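PDB 5NNY: WipB from Legionella pneumophila, which is a translocated effector that acts as a Ser/Thr phosphatase and targets the host lysosomal nutrient-sensing machinery, its phosphatase domain being the part described here. Local coordinates for residues C137-F140 against K141-G144; R218-A221 against R222-V226; H262-M265 against Y266-Y269. All blocks are in the same frame, centred on the assembly; numbering follows the deposited sequence.

Interaction 1: residues C137-F140 against K141-G144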
loop_
_atom_site.group_PDB
_atom_site.type_symbol
_atom_site.label_atom_id
_atom_site.label_comp_id
_atom_site.label_asym_id
_atom_site.label_seq_id
_atom_site.Cartn_x
_atom_site.Cartn_y
_atom_site.Cartn_z
ATOM N N CYS A 137 -2.100 -1.922 12.656
ATOM C CA CYS A 137 -2.737 -3.228 12.761
ATOM C C CYS A 137 -1.899 -4.193 13.580
ATOM O O CYS A 137 -2.443 -4.952 14.393
ATOM C CB CYS A 137 -2.997 -3.803 11.366
ATOM S SG CYS A 137 -4.294 -2.928 10.470
ATOM N N GLU A 138 -0.575 -4.179 13.385
ATOM C CA GLU A 138 0.293 -5.092 14.126
ATOM C C GLU A 138 0.322 -4.788 15.624
ATOM O O GLU A 138 0.513 -5.700 16.438
ATOM C CB GLU A 138 1.721 -5.031 13.577
ATOM C CG GLU A 138 1.918 -5.648 12.208
ATOM C CD GLU A 138 3.387 -5.736 11.852
ATOM O OE1 GLU A 138 4.193 -4.989 12.463
ATOM O OE2 GLU A 138 3.729 -6.558 10.988
ATOM N N LEU A 139 0.167 -3.521 16.012
ATOM C CA LEU A 139 0.225 -3.147 17.422
ATOM C C LEU A 139 -1.156 -2.948 18.033
ATOM O O LEU A 139 -1.276 -2.314 19.089
ATOM C CB LEU A 139 1.081 -1.883 17.608
ATOM C CG LEU A 139 2.534 -2.027 17.136
ATOM C CD1 LEU A 139 3.344 -0.781 17.460
ATOM C CD2 LEU A 139 3.185 -3.266 17.734
ATOM N N PHE A 140 -2.189 -3.501 17.404
ATOM C CA PHE A 140 -3.559 -3.306 17.872
ATOM C C PHE A 140 -3.703 -3.681 19.348
ATOM O O PHE A 140 -4.217 -2.899 20.163
ATOM C CB PHE A 140 -4.495 -4.135 16.992
ATOM C CG PHE A 140 -5.944 -4.047 17.382
ATOM C CD1 PHE A 140 -6.694 -2.921 17.079
ATOM C CD2 PHE A 140 -6.574 -5.131 17.994
ATOM C CE1 PHE A 140 -8.055 -2.864 17.418
ATOM C CE2 PHE A 140 -7.914 -5.085 18.325
ATOM C CZ PHE A 140 -8.657 -3.953 18.043
ATOM N N LYS A 141 -3.211 -4.864 19.722
ATOM C CA LYS A 141 -3.361 -5.313 21.107
ATOM C C LYS A 141 -2.483 -4.504 22.052
ATOM O O LYS A 141 -2.920 -4.128 23.144
ATOM C CB LYS A 141 -3.018 -6.796 21.224
ATOM C CG LYS A 141 -4.217 -7.716 21.349
ATOM C CD LYS A 141 -3.796 -9.164 21.602
ATOM C CE LYS A 141 -3.619 -9.453 23.091
ATOM N NZ LYS A 141 -3.164 -10.861 23.326
ATOM N N GLU A 142 -1.230 -4.266 21.660
ATOM C CA GLU A 142 -0.328 -3.409 22.426
ATOM C C GLU A 142 -0.978 -2.079 22.764
ATOM O O GLU A 142 -0.800 -1.557 23.870
ATOM C CB GLU A 142 0.950 -3.142 21.628
ATOM C CG GLU A 142 2.177 -3.912 22.034
ATOM C CD GLU A 142 3.405 -3.019 22.007
ATOM O OE1 GLU A 142 3.222 -1.783 21.912
ATOM O OE2 GLU A 142 4.540 -3.538 22.080
ATOM N N ASN A 143 -1.702 -1.488 21.811
ATOM C CA ASN A 143 -2.298 -0.173 22.004
ATOM C C ASN A 143 -3.681 -0.240 22.632
ATOM O O ASN A 143 -4.431 0.742 22.560
ATOM C CB ASN A 143 -2.321 0.582 20.674
ATOM C CG ASN A 143 -0.923 0.948 20.200
ATOM O OD1 ASN A 143 -0.061 1.307 21.006
ATOM N ND2 ASN A 143 -0.684 0.841 18.892
ATOM N N GLY A 144 -4.027 -1.374 23.238
ATOM C CA GLY A 144 -5.264 -1.518 23.981
ATOM C C GLY A 144 -6.460 -1.759 23.089
ATOM O O GLY A 144 -7.562 -1.293 23.402
HETATM O O HOH W 1 0.123 -5.907 19.604
HETATM O O HOH W 2 -1.898 -6.702 17.846
#

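Interaction 2: residues R218-A221 against R222-V226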
loop_
_atom_site.group_PDB
_atom_site.type_symbol
_atom_site.label_atom_id
_atom_site.label_comp_id
_atom_site.label_asym_id
_atom_site.label_seq_id
_atom_site.Cartn_x
_atom_site.Cartn_y
_atom_site.Cartn_z
ATOM N N ARG A 218 21.039 -4.976 -2.162
ATOM C CA ARG A 218 22.104 -5.647 -1.423
ATOM C C ARG A 218 21.940 -5.444 0.077
ATOM O O ARG A 218 22.142 -6.375 0.865
ATOM C CB ARG A 218 23.468 -5.135 -1.904
ATOM C CG ARG A 218 24.666 -5.819 -1.247
ATOM C CD ARG A 218 25.982 -5.145 -1.635
ATOM N NE ARG A 218 26.271 -5.313 -3.056
ATOM C CZ ARG A 218 26.956 -6.339 -3.552
ATOM N NH1 ARG A 218 27.423 -7.274 -2.734
ATOM N NH2 ARG A 218 27.173 -6.431 -4.857
ATOM N N GLY A 219 21.580 -4.229 0.493
ATOM C CA GLY A 219 21.348 -3.989 1.906
ATOM C C GLY A 219 20.176 -4.788 2.446
ATOM O O GLY A 219 20.218 -5.275 3.578
ATOM N N LEU A 220 19.115 -4.926 1.645
ATOM C CA LEU A 220 17.950 -5.695 2.068
ATOM C C LEU A 220 18.300 -7.170 2.221
ATOM O O LEU A 220 17.908 -7.815 3.196
ATOM C CB LEU A 220 16.797 -5.514 1.069
ATOM C CG LEU A 220 16.145 -4.121 1.017
ATOM C CD1 LEU A 220 15.342 -3.900 -0.248
ATOM C CD2 LEU A 220 15.228 -3.932 2.245
ATOM N N ALA A 221 19.033 -7.728 1.260
ATOM C CA ALA A 221 19.452 -9.119 1.402
ATOM C C ALA A 221 20.238 -9.323 2.694
ATOM O O ALA A 221 20.025 -10.308 3.411
ATOM C CB ALA A 221 20.276 -9.546 0.191
ATOM N N ARG A 222 21.131 -8.383 3.021
ATOM C CA ARG A 222 21.876 -8.455 4.275
ATOM C C ARG A 222 20.952 -8.349 5.487
ATOM O O ARG A 222 21.084 -9.116 6.445
ATOM C CB ARG A 222 22.937 -7.353 4.318
ATOM C CG ARG A 222 23.685 -7.294 5.641
ATOM C CD ARG A 222 24.813 -6.269 5.644
ATOM N NE ARG A 222 26.069 -6.821 5.145
ATOM C CZ ARG A 222 26.739 -6.329 4.112
ATOM N NH1 ARG A 222 27.876 -6.897 3.731
ATOM N NH2 ARG A 222 26.279 -5.262 3.469
ATOM N N LYS A 223 20.016 -7.398 5.461
ATOM C CA LYS A 223 19.089 -7.215 6.581
ATOM C C LYS A 223 18.278 -8.478 6.852
ATOM O O LYS A 223 18.077 -8.853 8.013
ATOM C CB LYS A 223 18.166 -6.032 6.295
ATOM C CG LYS A 223 17.018 -5.842 7.287
ATOM C CD LYS A 223 17.428 -4.958 8.425
ATOM C CE LYS A 223 16.227 -4.411 9.187
ATOM N NZ LYS A 223 16.703 -3.591 10.335
ATOM N N PHE A 224 17.818 -9.152 5.800
ATOM C CA PHE A 224 17.001 -10.355 5.929
ATOM C C PHE A 224 17.811 -11.646 5.930
ATOM O O PHE A 224 17.219 -12.730 6.004
ATOM C CB PHE A 224 15.960 -10.389 4.819
ATOM C CG PHE A 224 14.880 -9.375 5.005
ATOM C CD1 PHE A 224 13.932 -9.544 6.002
ATOM C CD2 PHE A 224 14.828 -8.242 4.212
ATOM C CE1 PHE A 224 12.931 -8.602 6.197
ATOM C CE2 PHE A 224 13.838 -7.287 4.403
ATOM C CZ PHE A 224 12.881 -7.475 5.395
ATOM N N LYS A 225 19.144 -11.547 5.865
ATOM C CA LYS A 225 20.048 -12.692 6.023
ATOM C C LYS A 225 19.848 -13.719 4.908
ATOM O O LYS A 225 19.709 -14.918 5.152
ATOM C CB LYS A 225 19.889 -13.341 7.409
ATOM C CG LYS A 225 20.182 -12.392 8.572
ATOM C CD LYS A 225 19.980 -13.052 9.941
ATOM C CE LYS A 225 21.086 -14.053 10.260
ATOM N NZ LYS A 225 20.920 -14.645 11.616
ATOM N N VAL A 226 19.821 -13.236 3.673
ATOM C CA VAL A 226 19.714 -14.100 2.505
ATOM C C VAL A 226 20.872 -13.750 1.579
ATOM O O VAL A 226 21.393 -12.625 1.615
ATOM C CB VAL A 226 18.346 -13.950 1.798
ATOM C CG1 VAL A 226 17.231 -14.481 2.679
ATOM C CG2 VAL A 226 18.097 -12.497 1.412
#

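Interaction 3: residues H262-M265 against Y266-Y269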
loop_
_atom_site.group_PDB
_atom_site.type_symbol
_atom_site.label_atom_id
_atom_site.label_comp_id
_atom_site.label_asym_id
_atom_site.label_seq_id
_atom_site.Cartn_x
_atom_site.Cartn_y
_atom_site.Cartn_z
ATOM N N HIS A 262 11.392 4.520 14.850
ATOM C CA HIS A 262 10.715 5.745 14.439
ATOM C C HIS A 262 11.700 6.878 14.155
ATOM O O HIS A 262 11.408 7.758 13.342
ATOM C CB HIS A 262 9.674 6.151 15.483
ATOM C CG HIS A 262 8.484 5.233 15.517
ATOM N ND1 HIS A 262 8.143 4.480 16.621
ATOM C CD2 HIS A 262 7.570 4.930 14.565
ATOM C CE1 HIS A 262 7.059 3.769 16.354
ATOM N NE2 HIS A 262 6.695 4.020 15.111
ATOM N N ASP A 263 12.873 6.867 14.783
ATOM C CA ASP A 263 13.862 7.896 14.460
ATOM C C ASP A 263 14.300 7.787 12.998
ATOM O O ASP A 263 14.593 8.797 12.341
ATOM C CB ASP A 263 15.060 7.800 15.413
ATOM C CG ASP A 263 15.775 6.459 15.344
ATOM O OD1 ASP A 263 15.293 5.476 15.955
ATOM O OD2 ASP A 263 16.836 6.382 14.674
ATOM N N MET A 264 14.360 6.560 12.476
ATOM C CA MET A 264 14.681 6.376 11.059
ATOM C C MET A 264 13.631 7.029 10.175
ATOM O O MET A 264 13.944 7.559 9.106
ATOM C CB MET A 264 14.786 4.892 10.722
ATOM C CG MET A 264 15.864 4.129 11.431
ATOM S SD MET A 264 15.627 2.402 11.009
ATOM C CE MET A 264 16.643 1.549 12.204
ATOM N N MET A 265 12.374 6.987 10.597
ATOM C CA MET A 265 11.308 7.517 9.750
ATOM C C MET A 265 11.254 9.040 9.815
ATOM O O MET A 265 10.943 9.703 8.815
ATOM C CB MET A 265 9.963 6.886 10.158
ATOM C CG MET A 265 9.992 5.365 10.080
ATOM S SD MET A 265 10.474 4.788 8.435
ATOM C CE MET A 265 8.883 4.776 7.608
ATOM N N TYR A 266 11.558 9.625 10.972
ATOM C CA TYR A 266 11.656 11.083 11.024
ATOM C C TYR A 266 12.783 11.574 10.120
ATOM O O TYR A 266 12.620 12.530 9.354
ATOM C CB TYR A 266 11.904 11.570 12.452
ATOM C CG TYR A 266 10.699 11.502 13.371
ATOM C CD1 TYR A 266 9.654 12.415 13.232
ATOM C CD2 TYR A 266 10.628 10.562 14.399
ATOM C CE1 TYR A 266 8.553 12.378 14.071
ATOM C CE2 TYR A 266 9.514 10.521 15.262
ATOM C CZ TYR A 266 8.486 11.430 15.080
ATOM O OH TYR A 266 7.381 11.413 15.906
ATOM N N ARG A 267 13.945 10.939 10.217
ATOM C CA ARG A 267 15.063 11.356 9.376
ATOM C C ARG A 267 14.785 11.024 7.917
ATOM O O ARG A 267 15.206 11.757 7.014
ATOM C CB ARG A 267 16.360 10.697 9.849
ATOM C CG ARG A 267 16.902 11.305 11.150
ATOM C CD ARG A 267 18.180 10.625 11.604
ATOM N NE ARG A 267 17.944 9.307 12.185
ATOM C CZ ARG A 267 18.354 8.156 11.658
ATOM N NH1 ARG A 267 18.091 7.019 12.285
ATOM N NH2 ARG A 267 19.031 8.136 10.518
ATOM N N GLY A 268 14.076 9.920 7.674
ATOM C CA GLY A 268 13.640 9.623 6.320
ATOM C C GLY A 268 12.751 10.719 5.768
ATOM O O GLY A 268 12.979 11.236 4.674
ATOM N N TYR A 269 11.738 11.104 6.530
ATOM C CA TYR A 269 10.876 12.188 6.084
ATOM C C TYR A 269 11.687 13.453 5.832
ATOM O O TYR A 269 11.469 14.152 4.833
ATOM C CB TYR A 269 9.772 12.465 7.116
ATOM C CG TYR A 269 9.137 13.803 6.882
ATOM C CD1 TYR A 269 8.323 14.011 5.782
ATOM C CD2 TYR A 269 9.387 14.885 7.747
ATOM C CE1 TYR A 269 7.762 15.252 5.544
ATOM C CE2 TYR A 269 8.831 16.123 7.505
ATOM C CZ TYR A 269 8.019 16.298 6.409
ATOM O OH TYR A 269 7.449 17.518 6.149
#

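Interaction 1: residues C137-F140 against K141-G144
Where helix 128-138 gives way to a type I beta turn running from Lys141 to Gly144, Asn143 reaches back to Leu139. Its backbone N donates to Leu139 O at 2.9 Å and makes a weak second bond to Phe140 O at 3.3 Å. The side chain lies on the same residue: with CG beside the backbone N (chi1 -68°), the Asn143 amide turns its ND2 toward Leu139 CB, 3.5 Å away. The turn itself is closed by Gly144 N donating to Lys141 O.

Leu139, the first residue past the helix with non-helical backbone angles, redirects the chain, and two waters bridge the resulting step. Both donate to Glu138 O; one accepts from Lys141 N and the other from Glu142 N, so water takes the place of direct bonds to the last helical carbonyl. Further out, Phe140 rests on Asn175 and Leu179 of helix 175-186, while Glu138 OE1 and OE2 hydrogen-bond to His257 ND1 and to Ile256 N, respectively, tying the helix end to another loop. The water between Glu138 O and Lys141 N sits 2.9 Å from that nitrogen.

Interaction 2: residues R218-A221 against R222-V226
A Schellman motif ends helix 214-224, and its characteristic six-residue closure joins Ala221 to Val226. Val226 N donates to Ala221 O at 2.9 Å along an almost straight N-H line (176°), while Lys225, whose positive phi of 64° reverses the chain, gives its N-H to Arg222 O at 3.2 Å. The reversal also brings apolar groups together: Val226 CG2 lies 3.9 Å from Ala221 CB, the methyl being held between the Val226 backbone N and carbonyl carbon and so directed onto the helix.

Just before the cap the regular i to i+4 ladder is intact, with Lys223 N bonded to Gly219 O and Phe224 N to Leu220 O. On this last rung the Phe224 ring brings its edge to the acceptor, CD2 lying 3.3 Å from Leu220 O, and its CE2 meets Leu220 CD2. Leu220 and Phe224 share Ile192 of strand 190-198 as a neighbour, and helix 233-253 supplies Ile243 to Leu220 and Lys246 to Phe224. Past the reversal Val226 also touches Lys246, so the chain leaves the motif alongside helix 233-253. Lys223 heads elsewhere, its chain bent at chi2 (90°) and its NZ bonded to the backbone oxygen of Asp278.

Interaction 3: residues H262-M265 against Y266-Y269
Asp263 and Arg267, one turn apart on helix 262-270, are joined by a salt bridge in which Arg267 NH1 donates to Asp263 OD2 at 2.8 Å. The two side chains run alongside each other in the same direction, with carboxylate and guanidinium planes 28° apart. The carboxylate oxygen lies in the guanidinium plane, at its edge, but is itself met on its anti side, with the donor 24° out of the carboxylate plane. The Asp263 carboxylate reaches this position because CG stands between the backbone N and the carbonyl carbon (chi1 60°); the arginine meets it through a bend at chi3. Each partner has a further tie: Asp263 OD1 bonds to Thr261 OG1, and Arg267 NH1 forms a second salt bridge with Glu279.

Beneath the ion pair runs the helical backbone ladder. Arg267 N bonds to Asp263 O at 3.1 Å, and the adjoining rungs link Tyr266 N to His262 O, Gly268 N to Met264 O and Tyr269 N to Met265 O. The guanidinium also lies with one face over Met264 CA, and its NH1 comes within 3.7 Å of Met264 CG.

On another flank, Tyr266 CD2 approaches His262 O at 3.1 Å, while the ring edge faces Asp263 CA. The phenol continues outward to bond with Asn154, and His262 NE2 is bonded to Glu135 of helix 128-138. Met264 and Met265 pack on Ala282 of helix 280-286, and Met265 also touches Trp286 there.

Arg267 NH1 is therefore held by carboxylates of its own helix (Asp263) and of Glu279, just ahead of helix 280-286. Two acids around NH1 would be expected to stabilise the positive charge and limit rotation of the guanidinium, while Met264 CA lies over one face.

In the fold
The three contacts illustrate local side-chain and backbone chemistry at three helices of one phosphatase domain: interactions 1 and 2 show how helices end, interaction 3 how one is braced along its length. The centres of interactions 1 and 2 are about 28 Å apart. Interaction 3 has its centre about 21 Å from that of interaction 1 and about 20 Å from that of interaction 2, and none touches another. The links are indirect. Helix 128-138, which interaction 1 terminates, also carries Glu135, the partner of His262 in interaction 3. Interactions 2 and 3 approach to about 5 Å at their nearest atoms and share neighbours: Asp278 meets Lys223 and Met264, and helix 280-286 packs against both.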